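Local structure of BH2621 protein (Bacillus halodurans, 2QML) at residues D67-L72 with E86-K91; E103-I108 with T140-A145. The protein is of uncertain function but is probably a GNAT-type N-acyltransferase, related to an enzyme that transfers fatty acyl groups onto a lysine of a siderophore core. All blocks are in the same frame, centred on the assembly; numbering follows the deposited sequence. Where two conformers were deposited one is given.

Interaction 1: D67-L72 with E86-K91; sequences DDHQTL and ESYWVK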
loop_
_atom_site.group_PDB
_atom_site.type_symbol
_atom_site.label_atom_id
_atom_site.label_comp_id
_atom_site.label_asym_id
_atom_site.label_seq_id
_atom_site.Cartn_x
_atom_site.Cartn_y
_atom_site.Cartn_z
ATOM N N ASP A 67 -1.116 9.812 -13.794
ATOM C CA ASP A 67 -1.361 8.413 -14.230
ATOM C C ASP A 67 -2.743 8.013 -13.763
ATOM O O ASP A 67 -3.037 8.030 -12.569
ATOM C CB ASP A 67 -0.296 7.480 -13.675
ATOM C CG ASP A 67 -0.497 5.988 -14.008
ATOM O OD1 ASP A 67 -1.615 5.520 -14.233
ATOM O OD2 ASP A 67 0.523 5.252 -13.977
ATOM N N ASP A 68 -3.568 7.596 -14.714
ATOM C CA ASP A 68 -4.977 7.347 -14.426
ATOM C C ASP A 68 -5.322 5.981 -13.847
ATOM O O ASP A 68 -6.426 5.804 -13.380
ATOM C CB ASP A 68 -5.794 7.616 -15.722
ATOM C CG ASP A 68 -5.981 9.127 -16.001
ATOM O OD1 ASP A 68 -6.056 9.928 -15.026
ATOM O OD2 ASP A 68 -6.087 9.499 -17.196
ATOM N N HIS A 69 -4.402 5.025 -13.877
ATOM C CA HIS A 69 -4.686 3.713 -13.308
ATOM C C HIS A 69 -4.361 3.634 -11.826
ATOM O O HIS A 69 -4.572 2.576 -11.244
ATOM C CB HIS A 69 -3.954 2.576 -14.104
ATOM C CG HIS A 69 -2.647 2.070 -13.524
ATOM N ND1 HIS A 69 -1.466 2.780 -13.580
ATOM C CD2 HIS A 69 -2.319 0.855 -13.003
ATOM C CE1 HIS A 69 -0.487 2.054 -13.054
ATOM N NE2 HIS A 69 -0.973 0.879 -12.700
ATOM N N GLN A 70 -3.845 4.721 -11.222
ATOM C CA GLN A 70 -3.476 4.688 -9.821
ATOM C C GLN A 70 -3.779 5.982 -9.044
ATOM O O GLN A 70 -3.973 7.043 -9.619
ATOM C CB GLN A 70 -1.993 4.325 -9.668
ATOM C CG GLN A 70 -0.989 5.359 -10.210
ATOM C CD GLN A 70 0.430 4.913 -9.993
ATOM O OE1 GLN A 70 0.748 4.306 -8.970
ATOM N NE2 GLN A 70 1.298 5.193 -10.958
ATOM N N THR A 71 -3.844 5.813 -7.719
ATOM C CA THR A 71 -4.049 6.878 -6.748
ATOM C C THR A 71 -2.886 6.832 -5.779
ATOM O O THR A 71 -2.563 5.758 -5.266
ATOM C CB THR A 71 -5.356 6.694 -5.938
ATOM O OG1 THR A 71 -6.421 6.582 -6.868
ATOM C CG2 THR A 71 -5.621 7.869 -4.991
ATOM N N LEU A 72 -2.210 7.967 -5.594
ATOM C CA LEU A 72 -1.128 8.121 -4.614
ATOM C C LEU A 72 -1.676 8.770 -3.378
ATOM O O LEU A 72 -2.315 9.853 -3.474
ATOM C CB LEU A 72 0.002 8.989 -5.147
ATOM C CG LEU A 72 1.006 8.284 -6.070
ATOM C CD1 LEU A 72 0.353 7.529 -7.243
ATOM C CD2 LEU A 72 2.014 9.320 -6.582
ATOM N N GLU A 86 0.417 3.550 -3.043
ATOM C CA GLU A 86 -0.023 3.569 -4.429
ATOM C C GLU A 86 -1.105 2.482 -4.519
ATOM O O GLU A 86 -0.858 1.313 -4.383
ATOM C CB GLU A 86 1.125 3.341 -5.399
ATOM C CG GLU A 86 2.166 4.412 -5.352
ATOM C CD GLU A 86 3.395 4.122 -6.206
ATOM O OE1 GLU A 86 3.497 3.008 -6.790
ATOM O OE2 GLU A 86 4.277 5.025 -6.284
ATOM N N SER A 87 -2.309 2.916 -4.772
ATOM C CA SER A 87 -3.490 2.071 -5.019
ATOM C C SER A 87 -3.736 2.006 -6.545
ATOM O O SER A 87 -3.873 3.037 -7.213
ATOM C CB SER A 87 -4.676 2.648 -4.276
ATOM O OG SER A 87 -5.848 1.973 -4.601
ATOM N N TYR A 88 -3.836 0.804 -7.132
ATOM C CA TYR A 88 -3.951 0.699 -8.580
ATOM C C TYR A 88 -4.875 -0.417 -9.055
ATOM O O TYR A 88 -5.230 -1.296 -8.284
ATOM C CB TYR A 88 -2.542 0.541 -9.194
ATOM C CG TYR A 88 -1.817 -0.737 -8.776
ATOM C CD1 TYR A 88 -1.953 -1.882 -9.526
ATOM C CD2 TYR A 88 -0.966 -0.776 -7.657
ATOM C CE1 TYR A 88 -1.311 -3.070 -9.143
ATOM C CE2 TYR A 88 -0.323 -1.977 -7.287
ATOM C CZ TYR A 88 -0.497 -3.082 -8.056
ATOM O OH TYR A 88 0.129 -4.293 -7.737
ATOM N N TRP A 89 -5.304 -0.288 -10.320
ATOM C CA TRP A 89 -6.056 -1.309 -11.024
ATOM C C TRP A 89 -5.085 -2.277 -11.654
ATOM O O TRP A 89 -4.157 -1.891 -12.391
ATOM C CB TRP A 89 -6.927 -0.716 -12.130
ATOM C CG TRP A 89 -8.004 0.199 -11.623
ATOM C CD1 TRP A 89 -8.030 1.576 -11.723
ATOM C CD2 TRP A 89 -9.207 -0.166 -10.925
ATOM N NE1 TRP A 89 -9.179 2.067 -11.171
ATOM C CE2 TRP A 89 -9.919 1.026 -10.671
ATOM C CE3 TRP A 89 -9.777 -1.382 -10.531
ATOM C CZ2 TRP A 89 -11.132 1.029 -10.005
ATOM C CZ3 TRP A 89 -10.982 -1.376 -9.889
ATOM C CH2 TRP A 89 -11.663 -0.173 -9.640
ATOM N N VAL A 90 -5.286 -3.563 -11.366
ATOM C CA VAL A 90 -4.403 -4.591 -11.910
ATOM C C VAL A 90 -4.408 -4.540 -13.440
ATOM O O VAL A 90 -3.335 -4.639 -14.054
ATOM C CB VAL A 90 -4.785 -6.003 -11.435
ATOM C CG1 VAL A 90 -4.066 -7.102 -12.294
ATOM C CG2 VAL A 90 -4.456 -6.179 -9.953
ATOM N N LYS A 91 -5.587 -4.349 -14.058
ATOM C CA LYS A 91 -5.723 -4.428 -15.504
ATOM C C LYS A 91 -4.740 -3.534 -16.250
ATOM O O LYS A 91 -4.276 -3.898 -17.312
ATOM C CB LYS A 91 -7.168 -4.102 -15.920
ATOM C CG LYS A 91 -7.471 -4.317 -17.418
ATOM C CD LYS A 91 -8.897 -3.838 -17.725
ATOM C CE LYS A 91 -9.234 -3.996 -19.209
ATOM N NZ LYS A 91 -10.634 -3.552 -19.434
HETATM O O HOH W 1 1.516 2.020 -8.850
#
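T71 and S87 meet as a hydrogen-bonded antiparallel pair: T71 N donates a hydrogen bond to S87 O at 2.8 Å, and S87 N returns the bond to T71 O at 2.9 Å. Farther toward the open end of the pairing, W89 N points at H69 O from 3.1 Å, with 163° at the hydrogen; Y88 CA, 3.3 Å from this H69 O, adds a CA-H...O contact. The H69 ring makes the side-chain contact at this end. Its CD2 lies 3.8 Å from Y88 CB, the two side chains running side by side, while the ring edge is turned to the main chain, with CD2 3.4 Å from W89 O. Next to it Q70 CB packs on Y88 CB, and L72 CD1 rests against E86 CG on the same face. The strand axes run at 172° to each other, as expected for the hairpin of strands 70-77 and 80-89 in the central sheet of the GNAT fold. What fixes the imidazole comes from the type I turn D67-Q70. D67 OD1 accepts two hydrogen bonds, from H69 N at 2.9 Å, which makes an Asx turn, and from H69 ND1 at 2.8 Å, close to the ring plane. This double grip goes with an unstaggered first torsion of H69 (chi1 98°), and NE2 is bonded on its other side to D93. On the opposite face, the hydroxyls of the buried T71 and S87 are both bonded, T71 OG1 to the backbone N of L8 and S87 OG to K134. F64 of helix 54-65 covers Q70, L72 and E86.

Interaction 2: E103-I108 with T140-A145; sequences EHDQGI and TNTIVA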
loop_
_atom_site.group_PDB
_atom_site.type_symbol
_atom_site.label_atom_id
_atom_site.label_comp_id
_atom_site.label_asym_id
_atom_site.label_seq_id
_atom_site.Cartn_x
_atom_site.Cartn_y
_atom_site.Cartn_z
ATOM N N GLU A 103 -11.177 -8.399 -14.119
ATOM C CA GLU A 103 -11.314 -7.016 -14.560
ATOM C C GLU A 103 -11.154 -5.936 -13.495
ATOM O O GLU A 103 -10.515 -4.921 -13.730
ATOM C CB GLU A 103 -12.711 -6.897 -15.203
ATOM C CG GLU A 103 -13.124 -5.536 -15.753
ATOM C CD GLU A 103 -12.563 -5.234 -17.127
ATOM O OE1 GLU A 103 -11.829 -6.086 -17.697
ATOM O OE2 GLU A 103 -12.889 -4.134 -17.639
ATOM N N HIS A 104 -11.721 -6.173 -12.322
ATOM C CA HIS A 104 -11.729 -5.171 -11.239
ATOM C C HIS A 104 -10.768 -5.471 -10.107
ATOM O O HIS A 104 -10.842 -4.872 -9.065
ATOM C CB HIS A 104 -13.138 -5.000 -10.700
ATOM C CG HIS A 104 -14.077 -4.481 -11.728
ATOM N ND1 HIS A 104 -14.870 -5.310 -12.494
ATOM C CD2 HIS A 104 -14.278 -3.228 -12.181
ATOM C CE1 HIS A 104 -15.564 -4.578 -13.341
ATOM N NE2 HIS A 104 -15.220 -3.310 -13.175
ATOM N N ASP A 105 -9.824 -6.379 -10.323
ATOM C CA ASP A 105 -8.823 -6.633 -9.312
ATOM C C ASP A 105 -8.019 -5.363 -9.077
ATOM O O ASP A 105 -7.733 -4.636 -10.009
ATOM C CB ASP A 105 -7.857 -7.746 -9.745
ATOM C CG ASP A 105 -8.470 -9.146 -9.750
ATOM O OD1 ASP A 105 -9.605 -9.343 -9.299
ATOM O OD2 ASP A 105 -7.702 -10.066 -10.132
ATOM N N GLN A 106 -7.599 -5.151 -7.838
ATOM C CA GLN A 106 -6.802 -4.020 -7.475
ATOM C C GLN A 106 -5.500 -4.508 -6.834
ATOM O O GLN A 106 -5.364 -5.671 -6.428
ATOM C CB GLN A 106 -7.556 -3.089 -6.497
ATOM C CG GLN A 106 -8.842 -2.473 -7.038
ATOM C CD GLN A 106 -9.463 -1.613 -5.993
ATOM O OE1 GLN A 106 -8.761 -0.929 -5.293
ATOM N NE2 GLN A 106 -10.768 -1.617 -5.888
ATOM N N GLY A 107 -4.554 -3.590 -6.756
ATOM C CA GLY A 107 -3.283 -3.800 -6.095
ATOM C C GLY A 107 -2.878 -2.677 -5.185
ATOM O O GLY A 107 -3.504 -1.612 -5.180
ATOM N N ILE A 108 -1.858 -2.938 -4.370
ATOM C CA ILE A 108 -1.378 -1.974 -3.406
ATOM C C ILE A 108 0.135 -1.994 -3.272
ATOM O O ILE A 108 0.770 -3.077 -3.280
ATOM C CB ILE A 108 -2.042 -2.173 -2.023
ATOM C CG1 ILE A 108 -1.775 -0.944 -1.103
ATOM C CG2 ILE A 108 -1.680 -3.549 -1.383
ATOM C CD1 ILE A 108 -2.465 0.365 -1.586
ATOM N N THR A 140 -14.862 -5.188 -7.185
ATOM C CA THR A 140 -13.546 -5.697 -6.761
ATOM C C THR A 140 -13.689 -6.792 -5.710
ATOM O O THR A 140 -14.166 -6.540 -4.610
ATOM C CB THR A 140 -12.656 -4.592 -6.197
ATOM O OG1 THR A 140 -12.384 -3.651 -7.236
ATOM C CG2 THR A 140 -11.355 -5.186 -5.625
ATOM N N ASN A 141 -13.250 -8.007 -6.050
ATOM C CA ASN A 141 -13.284 -9.134 -5.105
ATOM C C ASN A 141 -11.923 -9.540 -4.603
ATOM O O ASN A 141 -11.818 -10.283 -3.635
ATOM C CB ASN A 141 -13.879 -10.351 -5.783
ATOM C CG ASN A 141 -15.229 -10.077 -6.398
ATOM O OD1 ASN A 141 -16.109 -9.494 -5.769
ATOM N ND2 ASN A 141 -15.401 -10.497 -7.651
ATOM N N THR A 142 -10.878 -9.037 -5.247
ATOM C CA THR A 142 -9.515 -9.452 -4.938
ATOM C C THR A 142 -8.583 -8.278 -4.976
ATOM O O THR A 142 -8.657 -7.444 -5.903
ATOM C CB THR A 142 -9.007 -10.534 -5.958
ATOM O OG1 THR A 142 -9.980 -11.588 -6.033
ATOM C CG2 THR A 142 -7.557 -11.065 -5.569
ATOM N N ILE A 143 -7.715 -8.183 -3.965
ATOM C CA ILE A 143 -6.630 -7.217 -3.951
ATOM C C ILE A 143 -5.315 -8.015 -3.908
ATOM O O ILE A 143 -5.202 -8.962 -3.171
ATOM C CB ILE A 143 -6.692 -6.223 -2.776
ATOM C CG1 ILE A 143 -7.971 -5.358 -2.847
ATOM C CG2 ILE A 143 -5.467 -5.301 -2.779
ATOM C CD1 ILE A 143 -8.243 -4.502 -1.626
ATOM N N VAL A 144 -4.353 -7.614 -4.732
ATOM C CA VAL A 144 -3.068 -8.271 -4.828
ATOM C C VAL A 144 -1.942 -7.359 -4.347
ATOM O O VAL A 144 -2.038 -6.125 -4.296
ATOM C CB VAL A 144 -2.761 -8.776 -6.266
ATOM C CG1 VAL A 144 -3.895 -9.669 -6.792
ATOM C CG2 VAL A 144 -2.420 -7.595 -7.226
ATOM N N ALA A 145 -0.859 -8.013 -3.972
ATOM C CA ALA A 145 0.383 -7.372 -3.533
ATOM C C ALA A 145 1.527 -8.257 -4.072
ATOM O O ALA A 145 1.356 -9.485 -4.273
ATOM C CB ALA A 145 0.434 -7.280 -2.061
HETATM O O HOH W 2 -11.980 -8.276 -8.514
HETATM O O HOH W 3 -10.703 -11.651 -8.564
#
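Q106 and T140 grip each other at the start of a beta-alpha-beta unit, in which strand 106-112 passes through helix 123-135 to the parallel strand 142-145. T140 OG1 is held by two bonds at this buried end: it donates to H104 O at 2.7 Å and accepts from Q106 NE2 at 2.9 Å. The two side chains cross at about a right angle. Q106 extends straight beyond CG, which carries NE2 to the threonine hydroxyl, only 11° out of the amide plane, and its OE1 is held by K134, so both ends of the amide are engaged. W89 packs against both Q106 and T140. Backbone hydrogen bonds follow, from Q106 N to T142 O at 3.2 Å and from V144 N to Q106 O at 2.8 Å, which flank the parallel pair Q106-I143. Farther along the fit slackens. I108 N reaches V144 O at 3.2 Å with only 137° at the hydrogen, and the strand axes cross at -36°. This divergence is consistent with the splay of the two central parallel strands in GNAT folds, which opens a cofactor cleft in relatives. The I108 CG2 methyl touches I143 CG2 and A145 CB only loosely there.

The watery side lies by the exposed N141. D105 and T142 run side by side, D105 OD1 being 3.6 Å from T142 CB, but their polar ends are joined through solvent. Y99 holds D105 OD2, and T142 OG1 is hydrogen-bonded to E182. One water links D105 OD1 to N141 N, and a second donates to D105 OD1 at 2.7 Å and to T142 OG1 at 2.6 Å.

Interaction 1 closes before interaction 2 opens along the chain, and their centres lie about 10 Å apart in one mixed sheet. Strands 80-89 and 106-112 are adjacent in that sheet, where the two contacts meet, so the order across it is 70-77, 80-89, 106-112, 142-145: an antiparallel hairpin, an antiparallel step and then the parallel pair. A probable hydrogen bond from G107 N to Y88 O (2.8 Å) joins the two contacts, and K91 NZ forms a salt bridge with E103 OE2 where the loops leave the sheet. K134 of helix 123-135 is a partner common to both. Together the two contacts tie four successive strands into one sheet within the GNAT domain.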